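Local atomic coordinates of L-hydantoinase (PDB entry 1GKR), a protein that hydrolyses the ring amide of 5-substituted hydantoins as a zinc-dependent cyclic amidase, preferring aryl substrates and choosing enantiomers according to the substrate. Residues I63-L68 with G73-D78; K111-G114 with D120-L123; Q196-G201 with D327-G332; A206-S211 with Y281-P286. All blocks are in the same frame, centred on the assembly; numbering follows the deposited sequence.

Interaction 1. Residues I63-L68 with G73-D78; sequences IIDMDL and GRFELD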
loop_
_atom_site.group_PDB
_atom_site.type_symbol
_atom_site.label_atom_id
_atom_site.label_comp_id
_atom_site.label_asym_id
_atom_site.label_seq_id
_atom_site.Cartn_x
_atom_site.Cartn_y
_atom_site.Cartn_z
ATOM N N ILE A 63 8.118 3.967 -39.189
ATOM C CA ILE A 63 8.387 3.686 -40.585
ATOM C C ILE A 63 9.684 4.436 -40.885
ATOM O O ILE A 63 10.462 4.021 -41.734
ATOM C CB ILE A 63 7.257 4.184 -41.498
ATOM C CG1 ILE A 63 6.023 3.300 -41.308
ATOM C CG2 ILE A 63 7.716 4.168 -42.956
ATOM C CD1 ILE A 63 4.802 3.777 -42.062
ATOM N N ILE A 64 9.905 5.524 -40.144
ATOM C CA ILE A 64 11.102 6.364 -40.241
ATOM C C ILE A 64 11.125 7.241 -41.476
ATOM O O ILE A 64 10.955 8.455 -41.367
ATOM C CB ILE A 64 12.390 5.533 -40.251
ATOM C CG1 ILE A 64 12.390 4.518 -39.101
ATOM C CG2 ILE A 64 13.590 6.479 -40.155
ATOM C CD1 ILE A 64 12.842 5.079 -37.776
ATOM N N ASP A 65 11.361 6.613 -42.633
ATOM C CA ASP A 65 11.399 7.276 -43.939
ATOM C C ASP A 65 12.376 8.454 -43.973
ATOM O O ASP A 65 13.447 8.410 -43.363
ATOM C CB ASP A 65 9.992 7.762 -44.315
ATOM C CG ASP A 65 9.780 7.897 -45.831
ATOM O OD1 ASP A 65 9.583 6.859 -46.506
ATOM O OD2 ASP A 65 9.802 9.041 -46.343
ATOM N N MET A 66 11.997 9.505 -44.695
ATOM C CA MET A 66 12.819 10.702 -44.840
ATOM C C MET A 66 14.205 10.380 -45.401
ATOM O O MET A 66 14.338 9.471 -46.222
ATOM C CB MET A 66 12.919 11.431 -43.503
ATOM C CG MET A 66 11.552 11.753 -42.918
ATOM S SD MET A 66 10.437 12.583 -44.102
ATOM C CE MET A 66 10.775 14.317 -43.699
ATOM N N ASP A 67 15.233 11.101 -44.969
ATOM C CA ASP A 67 16.580 10.867 -45.496
ATOM C C ASP A 67 17.110 9.450 -45.323
ATOM O O ASP A 67 18.101 9.067 -45.945
ATOM C CB ASP A 67 17.586 11.859 -44.891
ATOM C CG ASP A 67 17.344 13.292 -45.343
ATOM O OD1 ASP A 67 16.445 13.518 -46.193
ATOM O OD2 ASP A 67 18.056 14.193 -44.845
ATOM N N LEU A 68 16.448 8.664 -44.494
ATOM C CA LEU A 68 16.890 7.301 -44.260
ATOM C C LEU A 68 15.937 6.289 -44.871
ATOM O O LEU A 68 15.996 5.103 -44.548
ATOM C CB LEU A 68 16.983 7.051 -42.752
ATOM C CG LEU A 68 17.809 8.052 -41.944
ATOM C CD1 LEU A 68 17.704 7.708 -40.466
ATOM C CD2 LEU A 68 19.267 8.029 -42.419
ATOM N N GLY A 73 12.701 2.292 -43.704
ATOM C CA GLY A 73 11.349 2.076 -44.198
ATOM C C GLY A 73 10.846 3.188 -45.105
ATOM O O GLY A 73 11.276 4.344 -44.993
ATOM N N ARG A 74 9.933 2.839 -46.009
ATOM C CA ARG A 74 9.348 3.806 -46.945
ATOM C C ARG A 74 7.841 3.912 -46.680
ATOM O O ARG A 74 7.168 2.894 -46.498
ATOM C CB ARG A 74 9.540 3.342 -48.397
ATOM C CG ARG A 74 10.920 2.797 -48.752
ATOM C CD ARG A 74 11.899 3.912 -49.088
ATOM N NE ARG A 74 11.460 4.670 -50.253
ATOM C CZ ARG A 74 11.367 4.162 -51.473
ATOM N NH1 ARG A 74 11.692 2.893 -51.685
ATOM N NH2 ARG A 74 10.937 4.920 -52.471
ATOM N N PHE A 75 7.303 5.128 -46.673
ATOM C CA PHE A 75 5.878 5.283 -46.445
ATOM C C PHE A 75 5.024 4.427 -47.382
ATOM O O PHE A 75 4.104 3.754 -46.917
ATOM C CB PHE A 75 5.449 6.747 -46.583
ATOM C CG PHE A 75 5.947 7.639 -45.480
ATOM C CD1 PHE A 75 5.960 7.202 -44.158
ATOM C CD2 PHE A 75 6.368 8.935 -45.756
ATOM C CE1 PHE A 75 6.385 8.046 -43.130
ATOM C CE2 PHE A 75 6.793 9.787 -44.736
ATOM C CZ PHE A 75 6.803 9.346 -43.424
ATOM N N GLU A 76 5.321 4.436 -48.685
ATOM C CA GLU A 76 4.525 3.661 -49.645
ATOM C C GLU A 76 4.700 2.166 -49.545
ATOM O O GLU A 76 3.895 1.420 -50.098
ATOM C CB GLU A 76 4.807 4.036 -51.103
ATOM C CG GLU A 76 5.587 5.292 -51.331
ATOM C CD GLU A 76 7.045 5.114 -51.020
ATOM O OE1 GLU A 76 7.618 4.103 -51.482
ATOM O OE2 GLU A 76 7.611 5.990 -50.320
ATOM N N LEU A 77 5.746 1.705 -48.875
ATOM C CA LEU A 77 5.914 0.262 -48.757
ATOM C C LEU A 77 5.331 -0.266 -47.462
ATOM O O LEU A 77 4.414 -1.087 -47.481
ATOM C CB LEU A 77 7.384 -0.122 -48.863
ATOM C CG LEU A 77 7.989 0.275 -50.204
ATOM C CD1 LEU A 77 9.392 -0.279 -50.315
ATOM C CD2 LEU A 77 7.106 -0.246 -51.322
ATOM N N ASP A 78 5.852 0.217 -46.339
ATOM C CA ASP A 78 5.384 -0.216 -45.028
ATOM C C ASP A 78 3.906 0.076 -44.774
ATOM O O ASP A 78 3.234 -0.697 -44.089
ATOM C CB ASP A 78 6.238 0.427 -43.939
ATOM C CG ASP A 78 7.689 0.030 -44.044
ATOM O OD1 ASP A 78 8.262 0.198 -45.140
ATOM O OD2 ASP A 78 8.256 -0.445 -43.039
#

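Interaction 2. Residues K111-G114 with D120-L123; sequences KQAG and DFAL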
loop_
_atom_site.group_PDB
_atom_site.type_symbol
_atom_site.label_atom_id
_atom_site.label_comp_id
_atom_site.label_asym_id
_atom_site.label_seq_id
_atom_site.Cartn_x
_atom_site.Cartn_y
_atom_site.Cartn_z
ATOM N N LYS A 111 3.915 16.723 -45.203
ATOM C CA LYS A 111 3.752 16.877 -46.637
ATOM C C LYS A 111 4.091 15.559 -47.312
ATOM O O LYS A 111 3.309 15.029 -48.097
ATOM C CB LYS A 111 4.682 17.981 -47.117
ATOM C CG LYS A 111 4.569 18.362 -48.575
ATOM C CD LYS A 111 5.523 19.524 -48.832
ATOM C CE LYS A 111 5.968 19.618 -50.287
ATOM N NZ LYS A 111 7.100 20.590 -50.419
ATOM N N GLN A 112 5.258 15.030 -46.985
ATOM C CA GLN A 112 5.718 13.766 -47.541
ATOM C C GLN A 112 4.772 12.614 -47.228
ATOM O O GLN A 112 4.295 11.921 -48.131
ATOM C CB GLN A 112 7.093 13.444 -46.975
ATOM C CG GLN A 112 8.153 14.423 -47.391
ATOM C CD GLN A 112 8.847 13.971 -48.638
ATOM O OE1 GLN A 112 8.204 13.667 -49.650
ATOM N NE2 GLN A 112 10.175 13.909 -48.581
ATOM N N ALA A 113 4.527 12.406 -45.934
ATOM C CA ALA A 113 3.646 11.347 -45.459
ATOM C C ALA A 113 2.310 11.384 -46.190
ATOM O O ALA A 113 1.773 10.345 -46.576
ATOM C CB ALA A 113 3.417 11.500 -43.969
ATOM N N GLY A 114 1.778 12.587 -46.371
ATOM C CA GLY A 114 0.508 12.729 -47.054
ATOM C C GLY A 114 0.531 12.329 -48.521
ATOM O O GLY A 114 -0.492 11.944 -49.089
ATOM N N ASP A 120 -4.383 6.045 -43.140
ATOM C CA ASP A 120 -4.374 7.374 -42.532
ATOM C C ASP A 120 -3.304 7.502 -41.446
ATOM O O ASP A 120 -2.814 6.494 -40.918
ATOM C CB ASP A 120 -5.770 7.718 -41.994
ATOM C CG ASP A 120 -6.756 8.096 -43.111
ATOM O OD1 ASP A 120 -6.371 8.102 -44.304
ATOM O OD2 ASP A 120 -7.923 8.395 -42.794
ATOM N N PHE A 121 -2.949 8.736 -41.098
ATOM C CA PHE A 121 -1.896 8.931 -40.122
ATOM C C PHE A 121 -2.004 10.187 -39.271
ATOM O O PHE A 121 -2.621 11.178 -39.659
ATOM C CB PHE A 121 -0.559 8.985 -40.853
ATOM C CG PHE A 121 -0.450 10.155 -41.802
ATOM C CD1 PHE A 121 -1.109 10.141 -43.029
ATOM C CD2 PHE A 121 0.247 11.307 -41.434
ATOM C CE1 PHE A 121 -1.083 11.262 -43.878
ATOM C CE2 PHE A 121 0.278 12.431 -42.276
ATOM C CZ PHE A 121 -0.390 12.407 -43.496
ATOM N N ALA A 122 -1.359 10.127 -38.112
ATOM C CA ALA A 122 -1.279 11.234 -37.180
ATOM C C ALA A 122 0.225 11.336 -36.907
ATOM O O ALA A 122 0.962 10.369 -37.128
ATOM C CB ALA A 122 -2.024 10.905 -35.900
ATOM N N LEU A 123 0.690 12.478 -36.416
ATOM C CA LEU A 123 2.110 12.627 -36.165
ATOM C C LEU A 123 2.525 13.073 -34.782
ATOM O O LEU A 123 1.858 13.878 -34.136
ATOM C CB LEU A 123 2.706 13.598 -37.168
ATOM C CG LEU A 123 2.667 13.132 -38.610
ATOM C CD1 LEU A 123 3.160 14.250 -39.482
ATOM C CD2 LEU A 123 3.532 11.899 -38.781
#

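Interaction 3. Residues Q196-G201 with D327-G332; sequences QIKAAG and DVWKAG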
loop_
_atom_site.group_PDB
_atom_site.type_symbol
_atom_site.label_atom_id
_atom_site.label_comp_id
_atom_site.label_asym_id
_atom_site.label_seq_id
_atom_site.Cartn_x
_atom_site.Cartn_y
_atom_site.Cartn_z
ATOM N N GLN A 196 30.034 -4.270 -17.184
ATOM C CA GLN A 196 30.275 -5.422 -16.327
ATOM C C GLN A 196 30.064 -6.712 -17.118
ATOM O O GLN A 196 30.931 -7.584 -17.127
ATOM C CB GLN A 196 29.342 -5.424 -15.111
ATOM C CG GLN A 196 29.301 -4.123 -14.316
ATOM C CD GLN A 196 28.680 -4.294 -12.928
ATOM O OE1 GLN A 196 27.805 -5.144 -12.719
ATOM N NE2 GLN A 196 29.125 -3.473 -11.975
ATOM N N ILE A 197 28.920 -6.818 -17.791
ATOM C CA ILE A 197 28.583 -8.008 -18.570
ATOM C C ILE A 197 29.527 -8.279 -19.737
ATOM O O ILE A 197 29.902 -9.430 -19.972
ATOM C CB ILE A 197 27.122 -7.937 -19.073
ATOM C CG1 ILE A 197 26.176 -8.188 -17.896
ATOM C CG2 ILE A 197 26.873 -8.968 -20.153
ATOM C CD1 ILE A 197 24.724 -7.946 -18.205
ATOM N N LYS A 198 29.908 -7.240 -20.472
ATOM C CA LYS A 198 30.831 -7.431 -21.583
ATOM C C LYS A 198 32.162 -7.928 -21.037
ATOM O O LYS A 198 32.759 -8.857 -21.578
ATOM C CB LYS A 198 31.031 -6.128 -22.368
ATOM C CG LYS A 198 30.172 -6.052 -23.623
ATOM C CD LYS A 198 30.382 -4.765 -24.397
ATOM C CE LYS A 198 29.122 -3.915 -24.407
ATOM N NZ LYS A 198 29.320 -2.614 -25.122
ATOM N N ALA A 199 32.621 -7.320 -19.950
ATOM C CA ALA A 199 33.881 -7.719 -19.338
ATOM C C ALA A 199 33.881 -9.206 -18.974
ATOM O O ALA A 199 34.886 -9.888 -19.130
ATOM C CB ALA A 199 34.144 -6.886 -18.106
ATOM N N ALA A 200 32.759 -9.708 -18.480
ATOM C CA ALA A 200 32.668 -11.113 -18.114
ATOM C C ALA A 200 32.521 -11.956 -19.372
ATOM O O ALA A 200 32.258 -13.152 -19.303
ATOM C CB ALA A 200 31.475 -11.339 -17.191
ATOM N N GLY A 201 32.670 -11.319 -20.528
ATOM C CA GLY A 201 32.558 -12.038 -21.783
ATOM C C GLY A 201 31.174 -12.490 -22.225
ATOM O O GLY A 201 31.037 -13.530 -22.861
ATOM N N ASP A 327 27.777 -12.115 -32.009
ATOM C CA ASP A 327 28.048 -11.094 -31.002
ATOM C C ASP A 327 26.821 -10.185 -30.924
ATOM O O ASP A 327 26.613 -9.324 -31.788
ATOM C CB ASP A 327 29.292 -10.290 -31.386
ATOM C CG ASP A 327 29.612 -9.195 -30.387
ATOM O OD1 ASP A 327 28.744 -8.325 -30.183
ATOM O OD2 ASP A 327 30.721 -9.195 -29.806
ATOM N N VAL A 328 26.016 -10.395 -29.881
ATOM C CA VAL A 328 24.776 -9.654 -29.653
ATOM C C VAL A 328 24.918 -8.127 -29.659
ATOM O O VAL A 328 24.065 -7.422 -30.194
ATOM C CB VAL A 328 24.122 -10.095 -28.311
ATOM C CG1 VAL A 328 24.719 -9.314 -27.129
ATOM C CG2 VAL A 328 22.632 -9.912 -28.386
ATOM N N TRP A 329 25.999 -7.623 -29.073
ATOM C CA TRP A 329 26.220 -6.189 -29.001
ATOM C C TRP A 329 26.382 -5.529 -30.369
ATOM O O TRP A 329 26.487 -4.307 -30.453
ATOM C CB TRP A 329 27.455 -5.880 -28.151
ATOM C CG TRP A 329 27.494 -6.638 -26.871
ATOM C CD1 TRP A 329 28.317 -7.678 -26.560
ATOM C CD2 TRP A 329 26.605 -6.485 -25.759
ATOM N NE1 TRP A 329 27.992 -8.190 -25.325
ATOM C CE2 TRP A 329 26.942 -7.477 -24.813
ATOM C CE3 TRP A 329 25.549 -5.609 -25.474
ATOM C CZ2 TRP A 329 26.265 -7.616 -23.606
ATOM C CZ3 TRP A 329 24.875 -5.746 -24.277
ATOM C CH2 TRP A 329 25.234 -6.744 -23.355
ATOM N N LYS A 330 26.383 -6.308 -31.447
ATOM C CA LYS A 330 26.557 -5.710 -32.772
ATOM C C LYS A 330 25.304 -5.736 -33.623
ATOM O O LYS A 330 25.349 -5.458 -34.822
ATOM C CB LYS A 330 27.704 -6.391 -33.515
ATOM C CG LYS A 330 29.038 -6.180 -32.821
ATOM C CD LYS A 330 30.208 -6.635 -33.690
ATOM C CE LYS A 330 31.539 -6.538 -32.904
ATOM N NZ LYS A 330 32.712 -7.231 -33.613
ATOM N N ALA A 331 24.187 -6.076 -32.997
ATOM C CA ALA A 331 22.915 -6.107 -33.692
ATOM C C ALA A 331 22.101 -4.941 -33.143
ATOM O O ALA A 331 22.193 -4.619 -31.952
ATOM C CB ALA A 331 22.215 -7.428 -33.433
ATOM N N GLY A 332 21.325 -4.292 -34.005
ATOM C CA GLY A 332 20.514 -3.174 -33.548
ATOM C C GLY A 332 19.164 -3.606 -33.004
ATOM O O GLY A 332 18.705 -4.714 -33.262
#

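Interaction 4. Residues A206-S211 with Y281-P286; sequences AAYEAS and YMKVAP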
loop_
_atom_site.group_PDB
_atom_site.type_symbol
_atom_site.label_atom_id
_atom_site.label_comp_id
_atom_site.label_asym_id
_atom_site.label_seq_id
_atom_site.Cartn_x
_atom_site.Cartn_y
_atom_site.Cartn_z
ATOM N N ALA A 206 20.909 -13.670 -23.832
ATOM C CA ALA A 206 20.730 -13.721 -22.391
ATOM C C ALA A 206 21.550 -12.601 -21.772
ATOM O O ALA A 206 21.088 -11.901 -20.867
ATOM C CB ALA A 206 21.193 -15.045 -21.862
ATOM N N ALA A 207 22.772 -12.436 -22.262
ATOM C CA ALA A 207 23.641 -11.385 -21.760
ATOM C C ALA A 207 23.001 -10.010 -22.004
ATOM O O ALA A 207 23.103 -9.093 -21.173
ATOM C CB ALA A 207 24.988 -11.465 -22.451
ATOM N N TYR A 208 22.350 -9.870 -23.155
ATOM C CA TYR A 208 21.701 -8.624 -23.499
ATOM C C TYR A 208 20.602 -8.307 -22.485
ATOM O O TYR A 208 20.623 -7.258 -21.843
ATOM C CB TYR A 208 21.107 -8.714 -24.903
ATOM C CG TYR A 208 20.187 -7.568 -25.226
ATOM C CD1 TYR A 208 20.649 -6.254 -25.203
ATOM C CD2 TYR A 208 18.842 -7.786 -25.497
ATOM C CE1 TYR A 208 19.793 -5.187 -25.437
ATOM C CE2 TYR A 208 17.973 -6.718 -25.731
ATOM C CZ TYR A 208 18.457 -5.423 -25.699
ATOM O OH TYR A 208 17.607 -4.367 -25.931
ATOM N N GLU A 209 19.648 -9.221 -22.345
ATOM C CA GLU A 209 18.531 -9.048 -21.421
ATOM C C GLU A 209 19.030 -8.624 -20.038
ATOM O O GLU A 209 18.464 -7.727 -19.405
ATOM C CB GLU A 209 17.744 -10.363 -21.317
ATOM C CG GLU A 209 16.347 -10.283 -20.684
ATOM C CD GLU A 209 16.345 -10.293 -19.152
ATOM O OE1 GLU A 209 17.239 -10.924 -18.540
ATOM O OE2 GLU A 209 15.427 -9.683 -18.560
ATOM N N ALA A 210 20.101 -9.261 -19.577
ATOM C CA ALA A 210 20.644 -8.952 -18.261
ATOM C C ALA A 210 21.231 -7.559 -18.165
ATOM O O ALA A 210 21.303 -7.005 -17.073
ATOM C CB ALA A 210 21.689 -9.962 -17.878
ATOM N N SER A 211 21.654 -6.998 -19.297
ATOM C CA SER A 211 22.247 -5.659 -19.295
ATOM C C SER A 211 21.190 -4.557 -19.154
ATOM O O SER A 211 21.515 -3.407 -18.853
ATOM C CB SER A 211 23.095 -5.438 -20.562
ATOM O OG SER A 211 22.302 -5.359 -21.733
ATOM N N TYR A 281 16.852 -11.186 -34.034
ATOM C CA TYR A 281 15.605 -10.707 -34.621
ATOM C C TYR A 281 14.542 -10.478 -33.568
ATOM O O TYR A 281 13.429 -10.054 -33.855
ATOM C CB TYR A 281 15.130 -11.704 -35.680
ATOM C CG TYR A 281 16.031 -11.663 -36.882
ATOM C CD1 TYR A 281 16.061 -10.531 -37.704
ATOM C CD2 TYR A 281 16.934 -12.698 -37.145
ATOM C CE1 TYR A 281 16.969 -10.423 -38.747
ATOM C CE2 TYR A 281 17.851 -12.602 -38.188
ATOM C CZ TYR A 281 17.864 -11.461 -38.982
ATOM O OH TYR A 281 18.776 -11.337 -40.003
ATOM N N MET A 282 14.926 -10.736 -32.334
ATOM C CA MET A 282 14.055 -10.604 -31.188
ATOM C C MET A 282 14.668 -9.564 -30.260
ATOM O O MET A 282 14.119 -9.252 -29.207
ATOM C CB MET A 282 13.993 -11.955 -30.499
ATOM C CG MET A 282 13.274 -11.976 -29.205
ATOM S SD MET A 282 13.805 -13.401 -28.261
ATOM C CE MET A 282 13.969 -14.542 -29.525
ATOM N N LYS A 283 15.823 -9.034 -30.651
ATOM C CA LYS A 283 16.484 -8.034 -29.830
ATOM C C LYS A 283 15.751 -6.721 -29.957
ATOM O O LYS A 283 15.796 -6.071 -31.003
ATOM C CB LYS A 283 17.929 -7.832 -30.253
ATOM C CG LYS A 283 18.655 -6.896 -29.324
ATOM C CD LYS A 283 20.086 -6.701 -29.740
ATOM C CE LYS A 283 20.746 -5.636 -28.901
ATOM N NZ LYS A 283 22.107 -5.358 -29.399
ATOM N N VAL A 284 15.084 -6.326 -28.882
ATOM C CA VAL A 284 14.323 -5.095 -28.888
ATOM C C VAL A 284 14.554 -4.393 -27.537
ATOM O O VAL A 284 15.145 -4.980 -26.630
ATOM C CB VAL A 284 12.842 -5.457 -29.150
ATOM C CG1 VAL A 284 12.186 -5.889 -27.882
ATOM C CG2 VAL A 284 12.124 -4.309 -29.824
ATOM N N ALA A 285 14.138 -3.138 -27.393
ATOM C CA ALA A 285 14.349 -2.438 -26.116
ATOM C C ALA A 285 13.092 -1.736 -25.682
ATOM O O ALA A 285 12.550 -0.925 -26.438
ATOM C CB ALA A 285 15.446 -1.429 -26.238
ATOM N N PRO A 286 12.615 -2.021 -24.460
ATOM C CA PRO A 286 13.164 -2.948 -23.461
ATOM C C PRO A 286 13.176 -4.383 -23.961
ATOM O O PRO A 286 12.405 -4.749 -24.845
ATOM C CB PRO A 286 12.208 -2.813 -22.281
ATOM C CG PRO A 286 11.545 -1.533 -22.503
ATOM C CD PRO A 286 11.349 -1.467 -23.982
#

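Interaction 1. Residues I63-L68 with G73-D78
Asp65 turns CG to the side of CB far from the backbone N (chi1 -155°), and Phe75 holds its ring carbon beside the N (chi1 -70°). These two torsions lay the carboxylate of Asp65 against one face of the Phe75 ring. The contact lies in a beta-alpha loop of the TIM-barrel amidohydrolase fold. The loop follows strand 51-62, which carries the zinc ligands His60 and His62, and leads into helix 75-85. The carboxylate and ring planes are stacked, only 14° apart. CB of Asp65 sits over the ring, 3.7 Å from the ring centroid, in a CH-pi contact. Asp65 OD1 accepts the N-H of Phe75, the first residue of the helix after the N-cap Arg74, with OD1 to N at 2.9 Å. The donor comes from above the carboxylate plane. Asp65 OD2 takes the N-H of Met66 at 2.8 Å and forms a salt bridge with Arg116. The acid is thus gripped through both oxygens, and its negative charge at the helix N terminus probably suits the helix dipole. An asparagine here would probably cost Arg116 one acidic partner, Glu76 being another, and weaken the hold on the start of the helix. Ile63 also meets the ring: its CG2 reaches Phe75 CD1 at 3.7 Å, and its CG1 packs on Asp78 CB at 3.9 Å. In the backbone, Asp65 CA makes a CA-H...O contact with Gly73 O at 3.1 Å.

Interaction 2. Residues K111-G114 with D120-L123
Ala113 and Gly114 of helix 103-116 pack on Phe121 of strand 120-123, within the beta-alpha-beta unit formed by strand 87-92, this helix and this strand. The unit belongs to the TIM-barrel fold of the amidohydrolases. The helix runs on the outside of the parallel pair 87-92 and 120-123, and Phe121 joins the helix to the strand.

The first kind of interaction is CH-pi. The methyl of Ala113 lies over one face of the Phe121 ring, with CB 4.1 Å from the ring centroid and displaced toward the rim. Its closest ring atom is Phe121 CE2, at 3.7 Å from Ala113 CB. Phe121 holds CG between its backbone N and carbonyl carbon (chi1 63°), a torsion that sends the ring out from the strand to the helix.

The second kind is packing of the ring against helix backbone. The far end of Phe121 meets Gly114, where no side chain intervenes. Phe121 CE1 is 3.8 Å from Gly114 CA. No hydrogen bond crosses between the two segments, so the join is purely one of van der Waals and ring contacts.

The strand's backbone bonds go elsewhere: Asp120 and Ala122 pair with strand 87-92, and Phe121 with Gln447 and Val449. The Phe121 side chain also touches Ile90. On the helix side, Gly114 N stands 3.6 Å from Phe121 CZ.

Interaction 3. Residues Q196-G201 with D327-G332
Ile197 and Lys198, whose carbonyls take part in the Schellman motif that ends helix 187-199 in this TIM-barrel enzyme, meet Trp329. Gly201, with positive phi, is the C-prime residue of the motif, and Gly202 N reaches back to Ile197 O. The indole comes from the loop after strand 313-314, so the contact fastens that loop to a helix end at the protein surface.

Lys198 lays its aliphatic chain over one face of the indole. Its CG is 3.7 Å from the centroid of the five-membered ring, a CH-pi contact, and 3.5 Å from Trp329 NE1. A bend at chi3 (-115°) brings the chain across the ring system, with Lys198 CE 3.8 Å from Trp329 CD2. The ammonium is farther off, and its attraction to the ring is at most weak. Val328 CG1 lies over the opposite face, 3.6 Å above the ring plane, so the indole is sandwiched between two aliphatic groups.

NE1 of Trp329 donates a hydrogen bond to Gly202 O, just beyond the helix end, which helps fix the rotation of the ring. At the indole's edge, near its plane, Ile197 CG2 stands 3.8 Å from Trp329 CZ2.

Interaction 4. Residues A206-S211 with Y281-P286
Tyr208 and Lys283 lie across each other, the lysine chain running over one face of the phenol ring. Tyr208, on helix 205-211, holds its ring carbon opposite the backbone N (chi1 169°), which aims the ring at the loop 281-286. Lys283 also has CG anti to N (chi1 -175°), and its chain stays extended to the end. It therefore touches the ring at two places. Lys283 CG is 3.7 Å from Tyr208 CE2, and Lys283 CE is 3.6 Å from Tyr208 CE1. CE makes a CH-pi contact over the face, while Lys283 NZ lies 5.0 Å from the Tyr208 ring centroid as an off-centre cation-pi partner.

The phenol oxygen does the second job. Tyr208 OH donates to Val284 O at 2.6 Å, with the carbonyl oxygen at the ring's edge and the hydroxyl 54° out of the carbonyl plane. Ala285 CB stands 3.7 Å from the same Tyr208 OH. A phenylalanine in place of Tyr208 would probably leave Val284 O without this donor and let the loop shift against the helix.

This loop belongs to the barrel's active-site end. The side chain of Ala285 lies about 4 Å from that of zinc ligand His183, and that of Val284 about 4 Å from that of zinc ligand Asp312.

NZ of Lys283 is taken up by the carbonyls of Ala331 and Val328. The chemistry suggests a buried ammonium that is probably stabilised by two carbonyl dipoles and, more modestly, by the phenol ring, while the phenol hydroxyl secures the loop backbone beside the zinc site.

From the N terminus, interaction 1 comes first and closes the short loop between strand 51-62 and helix 75-85. Interaction 2 follows in series, closing the turn from helix 103-116 to strand 120-123. The two touch where the Phe75 ring packs on Ala113. Much later, interaction 3 closes a loop of about 125 residues, tying the end of helix 187-199 to the loop after strand 313-314. Interaction 4 falls wholly within this span and ties helix 205-211 to the loop before helix 291-303. Interactions 3 and 4 also meet, where Ile197 packs on helix 205-211 and where the ammonium of Lys283 probably bonds to carbonyls of 327-332. None of the four cross.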